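Adenylate cyclase (Hippeastrum hybrid cultivar, PDB 6YP4) acts mainly as a triphosphatase of the CYTH family, although named an adenylyl cyclase, and binds a GTP analogue together with magnesium. Local coordinates at residues E144-E149 with K174-G179; M1-K6 with T168-V173. All blocks are in the same frame, centred on the assembly; numbering follows the deposited sequence. Where two conformers were deposited one is given.

Contact 1 of 2, residues E144-E149 with K174-G179; sequences EGLILE and KGLLEG. With GCP (phosphomethylphosphonic acid guanylate ester), chain B; GCP (phosphomethylphosphonic acid guanylate ester), chain C.
Leu-148 carries CG beside its backbone N (chi1 -54°), while Leu-177 swings CG anti to its own N (chi1 -171°), and the two side chains reach toward each other on offset lines until CD2 of Leu-148 lies 4.2 Å from CD1 of Leu-177. Two residues back, Leu-146 reaches the preceding helix position, its CD1 4.3 Å from CD1 of Leu-176. That same Leu-176 methyl also lies beside Glu-144, 4.2 Å from OE1, but this oxygen is engaged by a salt bridge to Arg-172 NH2. Apart from that carboxylate, the contact is methyl against methyl. Alternation along the strand sends Ile-147 and Glu-149 to the nucleotide side. Ile-147 lies over the guanine face of the chain C GTP analogue, which is bound mainly by the second subunit; CG2 is 3.7 Å from N2, and CG1 lies near both N2 and N3. With an alanine here only CB would remain near N2, which would probably leave that part of the face uncovered and the base freer to shift. Glu-149, modelled in two conformers, makes at most a weak bond to the chain B ribose. Strands facing nucleotide on one side and outer helices on the other are typical of the triphosphate tunnel fold of CYTH enzymes.

Contact 2 of 2, residues M1-K6 with T168-V173; sequences MEIEIK and TEPERV. With GCP (phosphomethylphosphonic acid guanylate ester), chain B; EDO (1,2-ethanediol), chain I.
The puckered ring of Pro-170 turns its CB and CG to Ile-3 CG2, which sits 3.9 Å from Pro-170 CB, while an ethanediol, probably from the crystallisation liquor, lies by CG and CD. The flat group is the guanidinium of Arg-172, which has the Glu-169 carboxylate at its edge and in its plane, with NH1 2.7 Å from OE1 of Glu-169 in a salt bridge. With CG1 of Ile-3 beside the backbone N (chi1 -58°), CG2 stands anti to that N and is the branch that meets the ring. Further along, Ile-5 CD1 is 3.5 Å from Pro-170 O. Glu-169 holds the N-cap position, and its O accepts Val-173 N. The strand carries the ExExK signature of CYTH proteins: Ile-3 and Ile-5 face the helix, Glu-2, Glu-4 and Lys-6 the chain B nucleotide. Extended Lys-6 gives a weak bond from NZ to O1G, 3.0 Å away; in the conformer given, Glu-4 OE2 is 2.9 Å from the ribose O3', at most a weak bond. Strand 2-9 runs between strands 76-86 and 158-166, Val-76 of the former touching both Ile-5 and Pro-170, while Thr-168 and Glu-169 hydrogen-bond reciprocally to Glu-169 and Thr-168 of the second subunit just before helix 170-183.

How the contacts relate
From the N terminus the chain lays down 1-6 at once, and contact 2 waits for 168-173, closing a loop of 161 intervening residues that takes in most of the sheet. Contact 1 starts inside that loop, at 144-149, but finds its partner at 174-179, just beyond 168-173, so the two cross. Its own loop is short, 24 residues, mostly strand. Because 168-173 runs straight into 174-179, helix 170-183 is shared: its first turn rests on strand 2-9, the following residues on the start of strand 147-155 and the loop leading into it. The seam is continuous, with Ile-5 CD1 3.6 Å from Lys-174 CB and Leu-146 CD1 4.0 Å from Val-173 CG1.

Contact 1 of 2, residues E144-E149 with K174-G179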
# COMPACT_ATOMS: atom_id res chain seq x y z
N GLU A 144 -3.52 -15.24 1.12
CA GLU A 144 -2.69 -14.87 2.28
C GLU A 144 -2.40 -13.37 2.34
O GLU A 144 -1.39 -12.95 2.91
CB GLU A 144 -1.38 -15.67 2.32
CG GLU A 144 -1.61 -17.15 2.18
CD GLU A 144 -0.34 -17.97 2.33
OE1 GLU A 144 -0.24 -19.03 1.66
OE2 GLU A 144 0.53 -17.58 3.13
N GLY A 145 -3.30 -12.56 1.79
CA GLY A 145 -3.11 -11.12 1.80
C GLY A 145 -2.01 -10.62 0.89
O GLY A 145 -1.71 -9.42 0.91
N LEU A 146 -1.37 -11.50 0.12
CA LEU A 146 -0.36 -11.07 -0.84
C LEU A 146 -0.94 -10.03 -1.80
O LEU A 146 -2.09 -10.15 -2.24
CB LEU A 146 0.16 -12.27 -1.63
CG LEU A 146 0.89 -13.36 -0.84
CD1 LEU A 146 1.03 -14.65 -1.65
CD2 LEU A 146 2.25 -12.84 -0.36
N ILE A 147 -0.14 -9.02 -2.11
CA ILE A 147 -0.52 -7.91 -2.97
C ILE A 147 0.13 -8.13 -4.33
O ILE A 147 1.36 -8.19 -4.43
CB ILE A 147 -0.09 -6.56 -2.37
CG1 ILE A 147 -0.78 -6.30 -1.02
CG2 ILE A 147 -0.29 -5.44 -3.38
CD1 ILE A 147 -2.26 -6.05 -1.16
N LEU A 148 -0.70 -8.25 -5.37
CA LEU A 148 -0.22 -8.37 -6.75
C LEU A 148 -0.41 -7.05 -7.48
O LEU A 148 -1.45 -6.40 -7.35
CB LEU A 148 -0.99 -9.46 -7.50
CG LEU A 148 -1.05 -10.87 -6.90
CD1 LEU A 148 -1.97 -11.73 -7.75
CD2 LEU A 148 0.32 -11.52 -6.75
N GLU A 149 0.61 -6.66 -8.26
CA GLU A 149 0.58 -5.43 -9.04
C GLU A 149 0.75 -5.79 -10.50
O GLU A 149 1.80 -6.33 -10.88
CB GLU A 149 1.67 -4.46 -8.61
CG GLU A 149 1.40 -3.75 -7.29
CD GLU A 149 2.68 -3.50 -6.52
OE1 GLU A 149 3.24 -4.49 -6.01
OE2 GLU A 149 3.12 -2.34 -6.43
N LYS A 174 6.79 -17.24 -5.26
CA LYS A 174 6.99 -17.36 -6.70
C LYS A 174 6.45 -18.69 -7.20
O LYS A 174 5.87 -18.76 -8.30
CB LYS A 174 8.47 -17.19 -7.04
CG LYS A 174 8.82 -17.58 -8.46
CD LYS A 174 10.28 -17.33 -8.73
CE LYS A 174 11.08 -18.61 -8.67
NZ LYS A 174 12.50 -18.35 -9.04
N GLY A 175 6.58 -19.76 -6.41
CA GLY A 175 5.93 -21.01 -6.74
C GLY A 175 4.41 -20.88 -6.80
O GLY A 175 3.77 -21.34 -7.74
N LEU A 176 3.83 -20.25 -5.78
CA LEU A 176 2.40 -19.96 -5.80
C LEU A 176 2.00 -19.19 -7.06
O LEU A 176 1.01 -19.52 -7.73
CB LEU A 176 2.02 -19.15 -4.56
CG LEU A 176 2.11 -19.86 -3.20
CD1 LEU A 176 1.72 -18.92 -2.10
CD2 LEU A 176 1.26 -21.10 -3.15
N LEU A 177 2.72 -18.11 -7.37
CA LEU A 177 2.33 -17.25 -8.48
C LEU A 177 2.48 -17.97 -9.81
O LEU A 177 1.59 -17.92 -10.66
CB LEU A 177 3.16 -15.95 -8.44
CG LEU A 177 2.77 -14.81 -9.39
CD1 LEU A 177 1.27 -14.56 -9.42
CD2 LEU A 177 3.52 -13.52 -9.08
N GLU A 178 3.61 -18.65 -10.01
CA GLU A 178 3.76 -19.44 -11.23
C GLU A 178 2.67 -20.50 -11.36
O GLU A 178 2.11 -20.70 -12.45
CB GLU A 178 5.15 -20.09 -11.28
CG GLU A 178 6.32 -19.09 -11.32
CD GLU A 178 7.61 -19.73 -11.83
OE1 GLU A 178 8.59 -19.80 -11.06
OE2 GLU A 178 7.64 -20.13 -13.01
N GLY A 179 2.34 -21.18 -10.26
CA GLY A 179 1.30 -22.20 -10.30
C GLY A 179 -0.06 -21.65 -10.71
O GLY A 179 -0.82 -22.32 -11.41
PG GCP B . 8.84 -1.80 -10.21
O1G GCP B . 8.93 -3.18 -10.78
O2G GCP B . 7.92 -0.94 -11.05
O3G GCP B . 10.22 -1.18 -10.16
C3B GCP B . 8.16 -1.92 -8.52
PB GCP B . 8.12 -0.22 -7.78
O1B GCP B . 9.34 0.58 -8.13
O2B GCP B . 6.84 0.49 -8.15
O3A GCP B . 8.13 -0.47 -6.15
PA GCP B . 7.77 0.77 -5.15
O1A GCP B . 8.76 0.70 -4.00
O2A GCP B . 7.97 2.06 -5.92
O5' GCP B . 6.16 0.66 -4.63
C5' GCP B . 5.45 -0.54 -4.89
C4' GCP B . 6.04 -1.75 -4.06
O4' GCP B . 6.33 -1.42 -2.57
C3' GCP B . 5.17 -2.69 -4.03
O3' GCP B . 5.82 -3.97 -4.25
C2' GCP B . 4.39 -2.60 -2.55
O2' GCP B . 4.11 -3.94 -1.97
C1' GCP B . 5.06 -1.87 -1.76
N9 GCP B . 4.24 -0.66 -1.35
C8 GCP B . 4.37 0.50 -2.00
N7 GCP B . 3.53 1.40 -1.45
C5 GCP B . 2.88 0.79 -0.45
C6 GCP B . 1.91 1.24 0.45
O6 GCP B . 1.53 2.36 0.39
N1 GCP B . 1.41 0.41 1.36
C2 GCP B . 1.85 -0.88 1.42
N2 GCP B . 1.24 -1.69 2.46
N3 GCP B . 2.80 -1.32 0.55
C4 GCP B . 3.31 -0.48 -0.39
PG GCP C . -6.93 -2.29 11.51
O1G GCP C . -6.13 -2.80 12.67
O2G GCP C . -7.11 -0.79 11.60
O3G GCP C . -8.27 -2.98 11.48
C3B GCP C . -6.01 -2.68 9.98
PB GCP C . -7.02 -2.13 8.53
O1B GCP C . -8.48 -2.41 8.71
O2B GCP C . -6.76 -0.68 8.21
O3A GCP C . -6.48 -3.05 7.27
PA GCP C . -6.90 -2.63 5.73
O1A GCP C . -7.25 -3.93 5.02
O2A GCP C . -8.12 -1.74 5.82
O5' GCP C . -5.63 -1.80 4.99
C5' GCP C . -4.36 -1.79 5.63
C4' GCP C . -3.71 -3.24 5.64
O4' GCP C . -3.80 -3.99 4.28
C3' GCP C . -2.46 -3.13 5.87
O3' GCP C . -2.03 -4.14 6.82
C2' GCP C . -1.66 -3.23 4.40
O2' GCP C . -0.41 -4.00 4.48
C1' GCP C . -2.46 -3.71 3.52
N9 GCP C . -2.67 -2.70 2.41
C8 GCP C . -3.73 -1.87 2.43
N7 GCP C . -3.68 -1.08 1.35
C5 GCP C . -2.59 -1.41 0.65
C6 GCP C . -2.06 -0.93 -0.54
O6 GCP C . -2.61 -0.05 -1.13
N1 GCP C . -0.93 -1.45 -1.03
C2 GCP C . -0.30 -2.45 -0.37
N2 GCP C . 0.92 -2.94 -1.00
N3 GCP C . -0.82 -2.93 0.80
C4 GCP C . -1.96 -2.41 1.30

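Contact 2 of 2, residues M1-K6 with T168-V173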
# COMPACT_ATOMS: atom_id res chain seq x y z
N MET A 1 16.19 -3.99 2.57
CA MET A 1 16.22 -4.72 1.31
C MET A 1 14.80 -5.03 0.85
O MET A 1 14.00 -5.57 1.62
CB MET A 1 17.02 -6.02 1.46
CG MET A 1 17.43 -6.64 0.14
SD MET A 1 18.53 -5.56 -0.81
CE MET A 1 19.94 -6.63 -1.05
N GLU A 2 14.49 -4.64 -0.38
CA GLU A 2 13.17 -4.83 -0.97
C GLU A 2 13.21 -6.04 -1.90
O GLU A 2 14.03 -6.08 -2.83
CB GLU A 2 12.74 -3.57 -1.74
CG GLU A 2 11.32 -3.59 -2.24
CD GLU A 2 10.33 -3.05 -1.22
OE1 GLU A 2 10.67 -3.01 -0.02
OE2 GLU A 2 9.21 -2.66 -1.62
N ILE A 3 12.33 -7.01 -1.66
CA ILE A 3 12.29 -8.25 -2.42
C ILE A 3 10.96 -8.36 -3.15
O ILE A 3 9.89 -8.28 -2.52
CB ILE A 3 12.51 -9.47 -1.51
CG1 ILE A 3 13.85 -9.36 -0.79
CG2 ILE A 3 12.44 -10.75 -2.32
CD1 ILE A 3 14.37 -10.66 -0.22
N GLU A 4 11.02 -8.56 -4.47
CA GLU A 4 9.82 -8.70 -5.28
C GLU A 4 9.99 -9.83 -6.28
O GLU A 4 11.10 -10.13 -6.74
CB GLU A 4 9.46 -7.40 -6.04
CG GLU A 4 8.43 -6.53 -5.31
CD GLU A 4 7.68 -5.56 -6.21
OE1 GLU A 4 8.30 -4.60 -6.71
OE2 GLU A 4 6.46 -5.75 -6.41
N ILE A 5 8.89 -10.49 -6.58
CA ILE A 5 8.79 -11.40 -7.71
C ILE A 5 8.40 -10.56 -8.91
O ILE A 5 7.58 -9.64 -8.79
CB ILE A 5 7.76 -12.51 -7.43
CG1 ILE A 5 8.08 -13.23 -6.11
CG2 ILE A 5 7.67 -13.48 -8.59
CD1 ILE A 5 9.44 -13.81 -6.07
N LYS A 6 9.00 -10.82 -10.08
CA LYS A 6 8.71 -10.00 -11.26
C LYS A 6 8.62 -10.90 -12.48
O LYS A 6 9.64 -11.46 -12.92
CB LYS A 6 9.77 -8.91 -11.45
CG LYS A 6 9.74 -7.83 -10.38
CD LYS A 6 10.68 -6.68 -10.70
CE LYS A 6 10.60 -5.58 -9.66
NZ LYS A 6 11.51 -4.45 -10.00
N THR A 168 8.31 -11.47 1.72
CA THR A 168 9.45 -11.90 2.51
C THR A 168 9.80 -13.36 2.26
O THR A 168 10.82 -13.83 2.78
CB THR A 168 9.20 -11.69 4.01
OG1 THR A 168 8.17 -12.59 4.46
CG2 THR A 168 8.77 -10.28 4.28
N GLU A 169 8.99 -14.07 1.46
CA GLU A 169 9.22 -15.47 1.14
C GLU A 169 9.30 -15.65 -0.39
O GLU A 169 8.42 -16.27 -0.99
CB GLU A 169 8.12 -16.38 1.70
CG GLU A 169 7.72 -16.11 3.14
CD GLU A 169 6.67 -17.11 3.63
OE1 GLU A 169 6.94 -18.34 3.55
OE2 GLU A 169 5.58 -16.68 4.03
N PRO A 170 10.38 -15.16 -1.02
CA PRO A 170 10.40 -15.16 -2.50
C PRO A 170 10.27 -16.53 -3.13
O PRO A 170 9.53 -16.67 -4.12
CB PRO A 170 11.76 -14.51 -2.82
CG PRO A 170 12.56 -14.61 -1.55
CD PRO A 170 11.57 -14.53 -0.44
N GLU A 171 10.95 -17.55 -2.62
CA GLU A 171 10.90 -18.84 -3.31
C GLU A 171 9.51 -19.47 -3.23
O GLU A 171 9.03 -20.04 -4.21
CB GLU A 171 11.97 -19.78 -2.76
CG GLU A 171 13.36 -19.29 -3.07
CD GLU A 171 13.63 -19.22 -4.57
OE1 GLU A 171 14.48 -18.40 -4.98
OE2 GLU A 171 13.01 -20.00 -5.33
N ARG A 172 8.84 -19.38 -2.08
CA ARG A 172 7.55 -20.04 -1.98
C ARG A 172 6.44 -19.26 -2.68
O ARG A 172 5.55 -19.85 -3.29
CB ARG A 172 7.21 -20.28 -0.51
CG ARG A 172 5.85 -20.86 -0.28
CD ARG A 172 5.52 -20.88 1.19
NE ARG A 172 4.11 -20.63 1.37
CZ ARG A 172 3.66 -19.52 1.93
NH1 ARG A 172 4.51 -18.62 2.37
NH2 ARG A 172 2.36 -19.29 2.06
N VAL A 173 6.47 -17.93 -2.61
CA VAL A 173 5.42 -17.15 -3.26
C VAL A 173 5.56 -17.24 -4.77
O VAL A 173 4.56 -17.33 -5.50
CB VAL A 173 5.43 -15.69 -2.76
CG1 VAL A 173 4.48 -14.83 -3.58
CG2 VAL A 173 5.06 -15.64 -1.25
PG GCP B . 8.84 -1.80 -10.21
O1G GCP B . 8.93 -3.18 -10.78
O2G GCP B . 7.92 -0.94 -11.05
O3G GCP B . 10.22 -1.18 -10.16
C3B GCP B . 8.16 -1.92 -8.52
PB GCP B . 8.12 -0.22 -7.78
O1B GCP B . 9.34 0.58 -8.13
O2B GCP B . 6.84 0.49 -8.15
O3A GCP B . 8.13 -0.47 -6.15
PA GCP B . 7.77 0.77 -5.15
O1A GCP B . 8.76 0.70 -4.00
O2A GCP B . 7.97 2.06 -5.92
O5' GCP B . 6.16 0.66 -4.63
C5' GCP B . 5.45 -0.54 -4.89
C4' GCP B . 6.04 -1.75 -4.06
O4' GCP B . 6.33 -1.42 -2.57
C3' GCP B . 5.17 -2.69 -4.03
O3' GCP B . 5.82 -3.97 -4.25
C2' GCP B . 4.39 -2.60 -2.55
O2' GCP B . 4.11 -3.94 -1.97
C1' GCP B . 5.06 -1.87 -1.76
N9 GCP B . 4.24 -0.66 -1.35
C8 GCP B . 4.37 0.50 -2.00
N7 GCP B . 3.53 1.40 -1.45
C5 GCP B . 2.88 0.79 -0.45
C6 GCP B . 1.91 1.24 0.45
O6 GCP B . 1.53 2.36 0.39
N1 GCP B . 1.41 0.41 1.36
C2 GCP B . 1.85 -0.88 1.42
N2 GCP B . 1.24 -1.69 2.46
N3 GCP B . 2.80 -1.32 0.55
C4 GCP B . 3.31 -0.48 -0.39
C1 EDO I . 12.66 -18.54 0.36
O1 EDO I . 13.36 -17.32 0.09
C2 EDO I . 11.21 -18.21 0.70
O2 EDO I . 10.33 -19.32 0.48